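Local coordinates for teichoic acid biosynthesis protein F (Staphylococcus epidermidis, PDB 3L7I) that belongs to the teichoic acid biosynthesis proteins and, in its modelled part, folds as two parallel-sheet domains of the GT-B glycosyltransferase type, at residues Glu374-Tyr379 / Tyr383-Ser388; Gln522-Glu527 / Val609-Leu614. All coordinates share one frame; numbering follows the deposited sequence.

How the contacts relate
The two contacts follow one another along the chain: contact 1 closes before contact 2 opens, and their centres lie 23 Å apart with nearest atoms about 8 Å from each other, so they do not touch. Contact 1 belongs to the domain of the seven-stranded parallel sheet, where helix 367-379 meets the strand that follows it. Contact 2 joins helix 522-531, which comes between the last strand of that sheet and the first of the six-stranded one, to helix 609-614, which precedes strand 618-621 of the second sheet. Helix 706-721, at the far end of the chain, returns to pack on contact 1. Two sheets and a returning C-terminal helix fit the GT-B plan.

Contact 1 (Glu374-Tyr379 / Tyr383-Ser388); sequences EYMQKY and YRYIWS
Two bent side chains carry segment 374-379 of helix 367-379 onto the strand: M376, extended as far as SD and then folded at chi3 (77°) so that CE swings over to Y383 and the Y385 hydroxyl, and Q377, kinked at chi2 (-65°) so that its amide comes back to the Y385 ring. M376 meets Y385 at about a right angle. Its CB lies 3.9 Å from CZ of Y385, and its CE lies 4.0 Å from CD1 of Y383, reaching that ring obliquely. Both methionine carbons also border the Y385 hydroxyl, with CE of M376 3.5 Å from OH of Y385. From the same side of the ring plane, but toward CD2 and CE2, NE2 of Q377 approaches CD2 of Y385 to 3.2 Å, again obliquely, with amide and ring planes 86° apart.

No hydrogen bond crosses between 374-379 and 383-388. The contact is the return half of a beta-alpha-beta unit, strand 354-358, helix 367-379, strand 384-389, in which the helix lies against the sheet and the chain turns back after only three intervening residues. The nearest CA atoms, of Q377 and Y383, are 8.6 Å apart, and side chains make the contacts. I355 on the neighbouring parallel strand touches both M376 and Y385. The polar ends are engaged nearby: OH of Y385 bonds to the carbonyl O of Y380, just past the helix, and OE1 of Q377 accepts a hydrogen bond from the backbone N of S400. From helix 706-721, I714 packs on M376, while H715 bonds to the Y383 hydroxyl.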
loop_
_atom_site.group_PDB
_atom_site.type_symbol
_atom_site.label_atom_id
_atom_site.label_comp_id
_atom_site.label_asym_id
_atom_site.label_seq_id
_atom_site.Cartn_x
_atom_site.Cartn_y
_atom_site.Cartn_z
ATOM N N GLU A 374 -48.905 -0.190 -4.256
ATOM C CA GLU A 374 -50.106 0.513 -4.692
ATOM C C GLU A 374 -51.061 0.801 -3.520
ATOM O O GLU A 374 -51.790 1.810 -3.521
ATOM C CB GLU A 374 -50.785 -0.231 -5.847
ATOM C CG GLU A 374 -49.845 -0.389 -7.041
ATOM C CD GLU A 374 -50.537 -0.794 -8.334
ATOM O OE1 GLU A 374 -51.704 -1.245 -8.255
ATOM O OE2 GLU A 374 -49.906 -0.665 -9.420
ATOM N N TYR A 375 -51.047 -0.066 -2.512
ATOM C CA TYR A 375 -51.900 0.152 -1.362
ATOM C C TYR A 375 -51.355 1.308 -0.571
ATOM O O TYR A 375 -52.101 2.164 -0.128
ATOM C CB TYR A 375 -51.972 -1.079 -0.468
ATOM C CG TYR A 375 -52.610 -0.783 0.873
ATOM C CD1 TYR A 375 -53.984 -0.935 1.067
ATOM C CD2 TYR A 375 -51.841 -0.329 1.938
ATOM C CE1 TYR A 375 -54.570 -0.655 2.288
ATOM C CE2 TYR A 375 -52.410 -0.050 3.157
ATOM C CZ TYR A 375 -53.773 -0.212 3.329
ATOM O OH TYR A 375 -54.318 0.073 4.555
ATOM N N MET A 376 -50.046 1.341 -0.385
ATOM C CA MET A 376 -49.455 2.421 0.398
ATOM C C MET A 376 -49.553 3.786 -0.290
ATOM O O MET A 376 -49.728 4.798 0.369
ATOM C CB MET A 376 -48.018 2.089 0.788
ATOM C CG MET A 376 -47.963 1.008 1.825
ATOM S SD MET A 376 -46.321 0.779 2.472
ATOM C CE MET A 376 -46.153 2.164 3.608
ATOM N N GLN A 377 -49.442 3.808 -1.610
ATOM C CA GLN A 377 -49.669 5.023 -2.367
ATOM C C GLN A 377 -51.028 5.667 -2.031
ATOM O O GLN A 377 -51.132 6.885 -1.854
ATOM C CB GLN A 377 -49.599 4.715 -3.857
ATOM C CG GLN A 377 -48.193 4.668 -4.381
ATOM C CD GLN A 377 -47.517 6.015 -4.299
ATOM O OE1 GLN A 377 -47.853 6.933 -5.056
ATOM N NE2 GLN A 377 -46.553 6.147 -3.385
ATOM N N LYS A 378 -52.072 4.851 -1.950
ATOM C CA LYS A 378 -53.407 5.361 -1.672
ATOM C C LYS A 378 -53.533 5.933 -0.247
ATOM O O LYS A 378 -54.091 7.014 -0.057
ATOM C CB LYS A 378 -54.440 4.258 -1.911
ATOM C CG LYS A 378 -55.897 4.694 -1.853
ATOM C CD LYS A 378 -56.818 3.531 -2.237
ATOM C CE LYS A 378 -58.299 3.851 -2.018
ATOM N NZ LYS A 378 -59.166 2.703 -2.410
ATOM N N TYR A 379 -52.995 5.224 0.746
ATOM C CA TYR A 379 -53.243 5.553 2.153
ATOM C C TYR A 379 -52.093 6.233 2.884
ATOM O O TYR A 379 -52.273 6.721 3.999
ATOM C CB TYR A 379 -53.651 4.292 2.917
ATOM C CG TYR A 379 -54.957 3.729 2.438
ATOM C CD1 TYR A 379 -56.125 3.937 3.154
ATOM C CD2 TYR A 379 -55.028 3.007 1.255
ATOM C CE1 TYR A 379 -57.324 3.435 2.715
ATOM C CE2 TYR A 379 -56.232 2.504 0.804
ATOM C CZ TYR A 379 -57.379 2.727 1.537
ATOM O OH TYR A 379 -58.578 2.231 1.093
ATOM N N TYR A 383 -44.702 9.251 2.101
ATOM C CA TYR A 383 -43.414 8.628 2.382
ATOM C C TYR A 383 -42.518 8.673 1.140
ATOM O O TYR A 383 -43.019 8.836 0.020
ATOM C CB TYR A 383 -43.600 7.180 2.816
ATOM C CG TYR A 383 -44.182 6.982 4.190
ATOM C CD1 TYR A 383 -45.106 5.983 4.416
ATOM C CD2 TYR A 383 -43.799 7.773 5.262
ATOM C CE1 TYR A 383 -45.639 5.764 5.665
ATOM C CE2 TYR A 383 -44.329 7.564 6.527
ATOM C CZ TYR A 383 -45.256 6.553 6.717
ATOM O OH TYR A 383 -45.816 6.308 7.953
ATOM N N ARG A 384 -41.206 8.536 1.327
ATOM C CA ARG A 384 -40.314 8.444 0.181
ATOM C C ARG A 384 -40.322 7.005 -0.366
ATOM O O ARG A 384 -39.752 6.092 0.243
ATOM C CB ARG A 384 -38.889 8.906 0.527
ATOM C CG ARG A 384 -37.961 8.978 -0.697
ATOM C CD ARG A 384 -36.787 9.949 -0.520
ATOM N NE ARG A 384 -35.534 9.304 -0.108
ATOM C CZ ARG A 384 -34.512 9.047 -0.929
ATOM N NH1 ARG A 384 -34.580 9.370 -2.222
ATOM N NH2 ARG A 384 -33.418 8.459 -0.457
ATOM N N TYR A 385 -40.991 6.798 -1.500
ATOM C CA TYR A 385 -40.996 5.492 -2.151
ATOM C C TYR A 385 -39.923 5.370 -3.239
ATOM O O TYR A 385 -39.802 6.234 -4.126
ATOM C CB TYR A 385 -42.376 5.177 -2.698
ATOM C CG TYR A 385 -43.422 5.082 -1.612
ATOM C CD1 TYR A 385 -43.621 3.900 -0.910
ATOM C CD2 TYR A 385 -44.203 6.177 -1.281
ATOM C CE1 TYR A 385 -44.575 3.808 0.091
ATOM C CE2 TYR A 385 -45.164 6.099 -0.287
ATOM C CZ TYR A 385 -45.348 4.913 0.401
ATOM O OH TYR A 385 -46.305 4.840 1.397
ATOM N N ILE A 386 -39.136 4.295 -3.150
ATOM C CA ILE A 386 -38.082 4.024 -4.114
ATOM C C ILE A 386 -38.252 2.629 -4.711
ATOM O O ILE A 386 -38.468 1.664 -3.981
ATOM C CB ILE A 386 -36.715 4.146 -3.450
ATOM C CG1 ILE A 386 -36.550 5.555 -2.884
ATOM C CG2 ILE A 386 -35.614 3.892 -4.451
ATOM C CD1 ILE A 386 -35.427 5.713 -1.871
ATOM N N TRP A 387 -38.178 2.519 -6.038
ATOM C CA TRP A 387 -38.134 1.208 -6.714
ATOM C C TRP A 387 -36.764 0.915 -7.362
ATOM O O TRP A 387 -36.146 1.781 -7.987
ATOM C CB TRP A 387 -39.249 1.088 -7.755
ATOM C CG TRP A 387 -40.539 0.543 -7.188
ATOM C CD1 TRP A 387 -41.510 1.238 -6.502
ATOM C CD2 TRP A 387 -40.995 -0.805 -7.260
ATOM N NE1 TRP A 387 -42.533 0.396 -6.140
ATOM C CE2 TRP A 387 -42.240 -0.863 -6.588
ATOM C CE3 TRP A 387 -40.482 -1.965 -7.834
ATOM C CZ2 TRP A 387 -42.961 -2.039 -6.466
ATOM C CZ3 TRP A 387 -41.203 -3.128 -7.718
ATOM C CH2 TRP A 387 -42.430 -3.159 -7.038
ATOM N N SER A 388 -36.283 -0.313 -7.215
ATOM C CA SER A 388 -34.997 -0.691 -7.784
ATOM C C SER A 388 -35.222 -1.609 -8.972
ATOM O O SER A 388 -35.992 -2.543 -8.859
ATOM C CB SER A 388 -34.176 -1.383 -6.708
ATOM O OG SER A 388 -33.394 -2.430 -7.244
#

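Contact 2 (Gln522-Glu527 / Val609-Leu614); sequences QEYLDE and VSELFL
Y524 and E611 form the one hydrogen bond that crosses this helix pair, the phenol OH donating to OE2 of E611 at 2.7 Å. With chi1 at 180° the tyrosine CG lies trans to the backbone nitrogen, which sends the ring across to helix 609-614, and the extended E611 side chain rises to meet it at about a right angle. Carboxylate and ring planes are steeply inclined. OE2 sits at the ring edge, near the ring plane, whereas the hydroxyl reaches OE2 from the anti side and 26° out of the carboxylate plane.

The close apolar packing gathers round L614. Its CD1 lies 3.5 Å from CE2 of Y524, approaching the ring obliquely, and its CB is 3.8 Å from CD2 of L525, whose end reaches toward the other helix. The segment axes come to 10.3 Å at 112°, so the two segments cross steeply and share only a short patch, 193 Å² with both sides summed. Helix 513-517 adds L515 on L614 and V514 on Y524, while R518 makes a cation-pi contact with the Y524 ring. This is plain packing between the helices that precede strands 539-543 and 618-621, neighbours in the six-stranded parallel sheet of the second Rossmann-like domain of the GT-B fold.

On the loose side, Q522, E523, D526 and E527 are exposed and take no part in the packing. E527 comes nearest to the polar pair, yet its OE1 remains 6.3 Å from OE2 of E611.

Since OE1 of E611 is hydrogen-bonded to the hydroxyl of Y606, a tyrosine holds each carboxylate oxygen and the group's rotation should be restricted; the anti approach of Y524 uses what is generally the less basic side of a carboxylate oxygen.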
loop_
_atom_site.group_PDB
_atom_site.type_symbol
_atom_site.label_atom_id
_atom_site.label_comp_id
_atom_site.label_asym_id
_atom_site.label_seq_id
_atom_site.Cartn_x
_atom_site.Cartn_y
_atom_site.Cartn_z
ATOM N N GLN A 522 -66.676 -6.545 -13.544
ATOM C CA GLN A 522 -66.738 -6.781 -14.977
ATOM C C GLN A 522 -66.065 -5.698 -15.812
ATOM O O GLN A 522 -65.594 -5.970 -16.907
ATOM C CB GLN A 522 -68.173 -7.012 -15.415
ATOM C CG GLN A 522 -68.568 -8.464 -15.343
ATOM C CD GLN A 522 -68.352 -9.181 -16.669
ATOM O OE1 GLN A 522 -68.659 -8.629 -17.734
ATOM N NE2 GLN A 522 -67.848 -10.423 -16.616
ATOM N N GLU A 523 -65.997 -4.480 -15.295
ATOM C CA GLU A 523 -65.332 -3.404 -16.021
ATOM C C GLU A 523 -63.830 -3.660 -16.057
ATOM O O GLU A 523 -63.178 -3.484 -17.084
ATOM C CB GLU A 523 -65.630 -2.055 -15.368
ATOM C CG GLU A 523 -65.351 -0.841 -16.247
ATOM C CD GLU A 523 -65.803 0.466 -15.597
ATOM O OE1 GLU A 523 -66.026 1.454 -16.334
ATOM O OE2 GLU A 523 -65.944 0.508 -14.352
ATOM N N TYR A 524 -63.291 -4.087 -14.923
ATOM C CA TYR A 524 -61.882 -4.428 -14.809
ATOM C C TYR A 524 -61.547 -5.615 -15.708
ATOM O O TYR A 524 -60.512 -5.629 -16.375
ATOM C CB TYR A 524 -61.564 -4.743 -13.346
ATOM C CG TYR A 524 -60.138 -5.118 -13.031
ATOM C CD1 TYR A 524 -59.070 -4.363 -13.505
ATOM C CD2 TYR A 524 -59.860 -6.210 -12.215
ATOM C CE1 TYR A 524 -57.760 -4.708 -13.202
ATOM C CE2 TYR A 524 -58.562 -6.557 -11.900
ATOM C CZ TYR A 524 -57.516 -5.804 -12.397
ATOM O OH TYR A 524 -56.224 -6.154 -12.077
ATOM N N LEU A 525 -62.430 -6.609 -15.731
ATOM C CA LEU A 525 -62.195 -7.786 -16.565
ATOM C C LEU A 525 -62.183 -7.366 -18.033
ATOM O O LEU A 525 -61.445 -7.933 -18.845
ATOM C CB LEU A 525 -63.232 -8.887 -16.295
ATOM C CG LEU A 525 -63.214 -9.429 -14.864
ATOM C CD1 LEU A 525 -64.177 -10.576 -14.682
ATOM C CD2 LEU A 525 -61.810 -9.856 -14.489
ATOM N N ASP A 526 -62.979 -6.348 -18.359
ATOM C CA ASP A 526 -63.073 -5.861 -19.726
ATOM C C ASP A 526 -61.814 -5.155 -20.190
ATOM O O ASP A 526 -61.388 -5.345 -21.325
ATOM C CB ASP A 526 -64.288 -4.953 -19.899
ATOM C CG ASP A 526 -65.567 -5.742 -20.077
ATOM O OD1 ASP A 526 -66.601 -5.157 -20.509
ATOM O OD2 ASP A 526 -65.512 -6.966 -19.793
ATOM N N GLU A 527 -61.222 -4.337 -19.324
ATOM C CA GLU A 527 -59.950 -3.696 -19.656
ATOM C C GLU A 527 -58.956 -4.769 -20.083
ATOM O O GLU A 527 -58.438 -4.764 -21.204
ATOM C CB GLU A 527 -59.361 -2.965 -18.452
ATOM C CG GLU A 527 -59.988 -1.632 -18.101
ATOM C CD GLU A 527 -59.385 -1.028 -16.826
ATOM O OE1 GLU A 527 -58.242 -1.422 -16.460
ATOM O OE2 GLU A 527 -60.054 -0.164 -16.193
ATOM N N VAL A 609 -49.643 -11.364 -13.879
ATOM C CA VAL A 609 -50.118 -12.706 -14.082
ATOM C C VAL A 609 -51.465 -12.954 -13.395
ATOM O O VAL A 609 -52.224 -13.861 -13.796
ATOM C CB VAL A 609 -49.059 -13.727 -13.622
ATOM C CG1 VAL A 609 -49.126 -13.910 -12.127
ATOM C CG2 VAL A 609 -49.285 -15.047 -14.312
ATOM N N SER A 610 -51.772 -12.162 -12.372
ATOM C CA SER A 610 -53.016 -12.361 -11.625
ATOM C C SER A 610 -54.193 -11.921 -12.475
ATOM O O SER A 610 -55.278 -12.495 -12.417
ATOM C CB SER A 610 -53.001 -11.558 -10.333
ATOM O OG SER A 610 -51.674 -11.208 -10.006
ATOM N N GLU A 611 -53.960 -10.884 -13.264
ATOM C CA GLU A 611 -54.943 -10.441 -14.228
ATOM C C GLU A 611 -55.200 -11.533 -15.257
ATOM O O GLU A 611 -56.343 -11.769 -15.637
ATOM C CB GLU A 611 -54.504 -9.134 -14.897
ATOM C CG GLU A 611 -54.413 -7.975 -13.916
ATOM C CD GLU A 611 -54.105 -6.661 -14.577
ATOM O OE1 GLU A 611 -53.700 -6.672 -15.758
ATOM O OE2 GLU A 611 -54.263 -5.612 -13.914
ATOM N N LEU A 612 -54.156 -12.224 -15.697
ATOM C CA LEU A 612 -54.379 -13.313 -16.632
ATOM C C LEU A 612 -55.255 -14.417 -15.992
ATOM O O LEU A 612 -56.128 -14.999 -16.657
ATOM C CB LEU A 612 -53.065 -13.851 -17.196
ATOM C CG LEU A 612 -52.335 -12.886 -18.137
ATOM C CD1 LEU A 612 -50.981 -13.439 -18.608
ATOM C CD2 LEU A 612 -53.219 -12.544 -19.314
ATOM N N PHE A 613 -55.067 -14.690 -14.702
ATOM C CA PHE A 613 -55.934 -15.681 -14.059
ATOM C C PHE A 613 -57.376 -15.209 -14.067
ATOM O O PHE A 613 -58.278 -15.965 -14.430
ATOM C CB PHE A 613 -55.512 -15.994 -12.614
ATOM C CG PHE A 613 -54.172 -16.639 -12.498
ATOM C CD1 PHE A 613 -53.744 -17.553 -13.443
ATOM C CD2 PHE A 613 -53.344 -16.339 -11.440
ATOM C CE1 PHE A 613 -52.505 -18.138 -13.345
ATOM C CE2 PHE A 613 -52.109 -16.929 -11.336
ATOM C CZ PHE A 613 -51.689 -17.831 -12.287
ATOM N N LEU A 614 -57.585 -13.961 -13.648
ATOM C CA LEU A 614 -58.930 -13.400 -13.502
ATOM C C LEU A 614 -59.781 -13.636 -14.742
ATOM O O LEU A 614 -60.944 -13.994 -14.647
ATOM C CB LEU A 614 -58.867 -11.906 -13.214
ATOM C CG LEU A 614 -58.682 -11.506 -11.755
ATOM C CD1 LEU A 614 -59.030 -10.044 -11.585
ATOM C CD2 LEU A 614 -59.553 -12.359 -10.844
#